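Local coordinates for protein poly-beta-1,6-N-acetyl-D-glucosamine N-deacetylase (Aggregatibacter actinomycetemcomitans, PDB 4U10) that probably removes N-acetyl groups from poly-beta-1,6-N-acetyl-D-glucosamine, its fold being that of the metal-dependent polysaccharide deacetylases, at residues L71-G76 with P86-Y91; P94-P99 with P203-W208. One frame throughout, in Å; residues are numbered along the deposited sequence.

Contact 1 of 2, residues L71-G76 with P86-Y91; sequences LSFDDG and PILKAY. With ZN (zinc ion), chain D; ZN (zinc ion), chain C.
Leu-71 and Leu-88 meet by methyl groups, CD1 of Leu-71 lying 4.1 Å from CD2 of Leu-88. The two side chains run past one another in opposing senses and touch through one branch of each. The extended torsion of Leu-71 (chi2 178°) carries CD1 out toward the helix, where it meets the branch reaching back from Leu-88. A second strand residue, Phe-73, comes up to the same methyl, its CE1 4.4 Å from Leu-88 CD2. One leucine branch thus serves two strand residues, and all three side chains are buried. No hydrogen bond crosses, and the backbones stay well apart, with the CA atoms of Leu-71 and Leu-88 separated by 9.9 Å. Away from this small apolar patch the helix turns to solvent: Pro-86, Lys-89 and Ala-90 are exposed, while Ile-87 and Tyr-91 are only partly covered. Ser-72 and Asp-74 alternate with Leu-71 and Phe-73 and lie far from the helix; Asp-75 follows at the strand end. Asp-74 OD2 binds one zinc ion at 2.1 Å, and Asp-75 OD1 binds a second at 1.9 Å; a single water bridges the two metals. His-10 shares the first zinc, whereas His-144 and His-149 complete the Asp-His-His site of the second, as in other deacetylases of this family. Asp-74 OD1 also forms a salt bridge with Arg-247, which, together with the metal bond through OD2, limits the rotation of the carboxylate. The contact is the strand-to-helix half of the beta-alpha-beta unit formed by strand 68-75, helix 79-91 and strand 95-99. Phe-38 of helix 31-42 touches both leucines, Met-80 and Ile-84 of helix 79-91 continue the packing on Phe-73, and strands 3-13 and 95-99 flank strand 68-75 in the sheet.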
# COMPACT_ATOMS: atom_id res chain seq x y z
N LEU A 71 -9.68 1.07 4.12
CA LEU A 71 -9.40 1.18 2.69
C LEU A 71 -7.93 1.50 2.51
O LEU A 71 -7.46 2.34 3.20
CB LEU A 71 -10.19 2.35 2.09
CG LEU A 71 -11.70 2.31 2.18
CD1 LEU A 71 -12.34 3.57 1.59
CD2 LEU A 71 -12.27 1.07 1.53
N SER A 72 -7.23 0.87 1.54
CA SER A 72 -5.80 1.07 1.32
C SER A 72 -5.45 1.20 -0.17
O SER A 72 -6.06 0.51 -1.01
CB SER A 72 -4.98 -0.03 1.99
OG SER A 72 -5.23 -1.34 1.47
N PHE A 73 -4.53 2.13 -0.49
CA PHE A 73 -4.17 2.43 -1.86
C PHE A 73 -2.67 2.40 -1.96
O PHE A 73 -1.97 3.01 -1.14
CB PHE A 73 -4.71 3.77 -2.33
CG PHE A 73 -6.20 3.87 -2.27
CD1 PHE A 73 -6.85 4.22 -1.08
CD2 PHE A 73 -6.97 3.64 -3.41
CE1 PHE A 73 -8.25 4.25 -1.04
CE2 PHE A 73 -8.33 3.69 -3.36
CZ PHE A 73 -8.98 3.98 -2.17
N ASP A 74 -2.19 1.56 -2.87
CA ASP A 74 -0.75 1.31 -3.03
C ASP A 74 -0.13 2.00 -4.26
O ASP A 74 -0.73 2.00 -5.33
CB ASP A 74 -0.42 -0.16 -3.22
CG ASP A 74 -0.73 -1.05 -2.02
OD1 ASP A 74 -1.12 -0.58 -0.94
OD2 ASP A 74 -0.48 -2.29 -2.19
N ASP A 75 1.09 2.54 -4.03
CA ASP A 75 2.18 2.75 -4.97
C ASP A 75 2.60 4.20 -5.15
O ASP A 75 3.74 4.44 -5.45
CB ASP A 75 1.95 2.16 -6.37
CG ASP A 75 2.05 0.70 -6.39
OD1 ASP A 75 2.12 0.04 -5.34
OD2 ASP A 75 2.10 0.17 -7.51
N GLY A 76 1.70 5.14 -4.91
CA GLY A 76 1.99 6.56 -5.14
C GLY A 76 1.51 7.11 -6.43
O GLY A 76 1.95 8.19 -6.82
N PRO A 86 -10.69 13.15 -4.05
CA PRO A 86 -11.97 13.86 -4.08
C PRO A 86 -13.18 12.96 -3.67
O PRO A 86 -14.07 13.41 -2.95
CB PRO A 86 -12.11 14.34 -5.52
CG PRO A 86 -10.75 14.23 -6.14
CD PRO A 86 -9.97 13.23 -5.32
N ILE A 87 -13.14 11.69 -4.09
CA ILE A 87 -14.14 10.71 -3.77
C ILE A 87 -14.09 10.38 -2.29
O ILE A 87 -15.13 10.34 -1.65
CB ILE A 87 -13.99 9.44 -4.62
CG1 ILE A 87 -14.28 9.77 -6.10
CG2 ILE A 87 -15.00 8.35 -4.18
CD1 ILE A 87 -13.83 8.67 -7.07
N LEU A 88 -12.90 10.23 -1.72
CA LEU A 88 -12.82 9.94 -0.26
C LEU A 88 -13.45 11.06 0.53
O LEU A 88 -14.19 10.80 1.50
CB LEU A 88 -11.38 9.72 0.20
CG LEU A 88 -10.58 8.54 -0.36
CD1 LEU A 88 -9.11 8.61 0.03
CD2 LEU A 88 -11.26 7.25 0.08
N LYS A 89 -13.15 12.30 0.13
CA LYS A 89 -13.69 13.48 0.75
C LYS A 89 -15.23 13.55 0.64
O LYS A 89 -15.87 13.83 1.61
CB LYS A 89 -13.10 14.76 0.16
CG LYS A 89 -11.66 14.95 0.51
CD LYS A 89 -11.19 16.35 0.23
CE LYS A 89 -11.19 16.63 -1.26
NZ LYS A 89 -10.35 17.83 -1.61
N ALA A 90 -15.78 13.30 -0.54
CA ALA A 90 -17.23 13.20 -0.76
C ALA A 90 -17.94 12.15 0.11
O ALA A 90 -19.03 12.38 0.62
CB ALA A 90 -17.49 12.83 -2.22
N TYR A 91 -17.33 10.99 0.28
CA TYR A 91 -17.88 9.97 1.15
C TYR A 91 -17.51 10.10 2.62
O TYR A 91 -17.98 9.33 3.45
CB TYR A 91 -17.41 8.61 0.64
CG TYR A 91 -18.23 8.16 -0.54
CD1 TYR A 91 -18.00 8.63 -1.81
CD2 TYR A 91 -19.25 7.22 -0.35
CE1 TYR A 91 -18.78 8.17 -2.89
CE2 TYR A 91 -20.05 6.78 -1.39
CZ TYR A 91 -19.85 7.28 -2.66
OH TYR A 91 -20.65 6.78 -3.67
ZN ZN D . 0.08 -3.36 -3.90
ZN ZN C . 2.88 -1.64 -4.93
O HOH W 1 1.96 -3.24 -4.56

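Contact 2 of 2, residues P94-P99 with P203-W208; sequences PAVFAP and PRIMVW
Val-96 is the first residue of strand 95-99 to reach strand 205-207, where it meets Ile-205 tip to tip. CD1 of Ile-205 sits over the fork of the valine, 4.1 Å from both Val-96 CG1 and CG2. The isoleucine reaches this position with CG1 beside its backbone N (chi1 -59°) and CD1 extended beyond it. Next in the chain, Phe-97 points away and touches Val-139 and Ile-141 of strand 139-141; one face of its ring carries CD of Pro-99, 4.0 Å above the plane and offset toward the rim. Ala-98 faces strand 205-207 again and makes the closer approach: its CB lies 3.7 Å from CG2 of Val-207. With just a methyl on one side, the backbones come to 6.6 Å between the CA atoms of Ala-98 and Val-207. Val-207 places CG2 beside its own backbone N, with CG1 anti to it (chi1 -176°). Strand 205-207 alternates in the same way: selenomethionine Met-206 points away and touches Phe-188 of helix 177-199. The two strands are counted in different sheets and share no hydrogen bond; they meet side chain to side chain, consistent with the interior of the distorted beta/alpha barrel of this family. Polar chemistry lies just beyond: the backbone O of Val-207 is hydrogen-bonded to ND1 of His-144, a zinc ligand. Four buried aliphatic residues in contact imply a join held by dispersion and exclusion of water, without the directional bonds of paired strands.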
# COMPACT_ATOMS: atom_id res chain seq x y z
N PRO A 94 -11.95 7.67 5.28
CA PRO A 94 -10.50 7.69 5.41
C PRO A 94 -9.87 6.47 4.72
O PRO A 94 -10.57 5.48 4.37
CB PRO A 94 -10.28 7.59 6.90
CG PRO A 94 -11.47 6.90 7.43
CD PRO A 94 -12.61 7.25 6.52
N ALA A 95 -8.57 6.53 4.59
CA ALA A 95 -7.80 5.51 3.88
C ALA A 95 -6.31 5.59 4.30
O ALA A 95 -5.86 6.57 4.86
CB ALA A 95 -7.94 5.75 2.41
N VAL A 96 -5.60 4.51 4.00
CA VAL A 96 -4.18 4.37 4.08
C VAL A 96 -3.62 4.46 2.66
O VAL A 96 -4.14 3.83 1.75
CB VAL A 96 -3.81 3.02 4.70
CG1 VAL A 96 -2.31 2.82 4.63
CG2 VAL A 96 -4.29 2.95 6.14
N PHE A 97 -2.58 5.25 2.47
CA PHE A 97 -1.93 5.42 1.16
C PHE A 97 -0.45 5.03 1.36
O PHE A 97 0.19 5.51 2.31
CB PHE A 97 -2.03 6.89 0.78
CG PHE A 97 -1.36 7.27 -0.53
CD1 PHE A 97 -1.54 6.54 -1.68
CD2 PHE A 97 -0.62 8.47 -0.62
CE1 PHE A 97 -0.95 6.96 -2.87
CE2 PHE A 97 -0.08 8.91 -1.84
CZ PHE A 97 -0.22 8.12 -2.93
N ALA A 98 0.08 4.18 0.47
CA ALA A 98 1.43 3.69 0.55
C ALA A 98 2.27 3.98 -0.71
O ALA A 98 2.47 3.13 -1.62
CB ALA A 98 1.42 2.23 0.90
N PRO A 99 2.78 5.22 -0.77
CA PRO A 99 3.64 5.55 -1.90
C PRO A 99 5.07 5.00 -1.77
O PRO A 99 5.66 4.97 -0.70
CB PRO A 99 3.60 7.09 -1.88
CG PRO A 99 3.64 7.38 -0.37
CD PRO A 99 2.68 6.33 0.19
N PRO A 203 6.08 6.75 9.28
CA PRO A 203 5.05 5.79 9.03
C PRO A 203 5.01 4.68 10.09
O PRO A 203 6.05 4.26 10.60
CB PRO A 203 5.49 5.16 7.66
CG PRO A 203 6.98 5.37 7.61
CD PRO A 203 7.20 6.66 8.33
N ARG A 204 3.84 4.09 10.32
CA ARG A 204 3.72 3.02 11.29
C ARG A 204 3.09 1.76 10.69
O ARG A 204 2.68 0.83 11.39
CB ARG A 204 2.94 3.51 12.50
CG ARG A 204 1.68 4.21 12.15
CD ARG A 204 0.96 4.81 13.39
NE ARG A 204 -0.27 5.44 12.91
CZ ARG A 204 -1.13 6.10 13.65
NH1 ARG A 204 -0.89 6.25 14.95
NH2 ARG A 204 -2.23 6.61 13.09
N ILE A 205 3.09 1.70 9.37
CA ILE A 205 2.65 0.55 8.64
C ILE A 205 3.66 0.36 7.52
O ILE A 205 4.03 1.29 6.87
CB ILE A 205 1.26 0.77 7.99
CG1 ILE A 205 0.16 1.08 9.01
CG2 ILE A 205 0.77 -0.39 7.12
CD1 ILE A 205 -1.04 1.77 8.36
N MSE A 206 4.04 -0.89 7.30
CA MSE A 206 4.72 -1.31 6.04
C MSE A 206 3.73 -2.02 5.19
O MSE A 206 3.12 -3.04 5.61
CB MSE A 206 5.98 -2.07 6.35
CG MSE A 206 6.54 -2.89 5.16
SE MSE A 206 7.15 -1.59 3.81
CE MSE A 206 8.82 -1.13 4.61
N VAL A 207 3.58 -1.56 3.94
CA VAL A 207 2.80 -2.32 3.00
C VAL A 207 3.71 -3.02 2.02
O VAL A 207 4.49 -2.37 1.31
CB VAL A 207 1.78 -1.42 2.25
CG1 VAL A 207 0.92 -2.28 1.34
CG2 VAL A 207 0.91 -0.61 3.23
N TRP A 208 3.56 -4.34 1.89
CA TRP A 208 4.55 -5.11 1.10
C TRP A 208 4.24 -4.97 -0.36
O TRP A 208 3.05 -5.15 -0.75
CB TRP A 208 4.46 -6.59 1.48
CG TRP A 208 4.69 -6.85 2.94
CD1 TRP A 208 3.83 -7.45 3.80
CD2 TRP A 208 5.88 -6.55 3.69
NE1 TRP A 208 4.40 -7.50 5.04
CE2 TRP A 208 5.65 -6.96 5.00
CE3 TRP A 208 7.11 -5.94 3.39
CZ2 TRP A 208 6.58 -6.78 6.00
CZ3 TRP A 208 8.01 -5.78 4.36
CH2 TRP A 208 7.76 -6.20 5.66

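Both contacts are buried and apolar, yet they use different layers of the fold. Contact 1 packs strand 68-75 outward onto a helix whose far side meets solvent; contact 2, nearer the centre of the chain, joins two strands on the inner side. Strands 68-75 and 95-99 are parallel neighbours, and probable hydrogen bonds tie them: Phe-73 N lies 2.8 Å from Val-96 O, and Asp-75 N 2.8 Å from Ala-98 O. One zinc ligand of contact 1, Asp-74, borders the aliphatic wall of contact 2, where Val-207 CG1 packs 3.5 Å from Asp-74 OD1. Metal coordination belongs to contact 1, whereas contact 2 supplies hydrocarbon beside it.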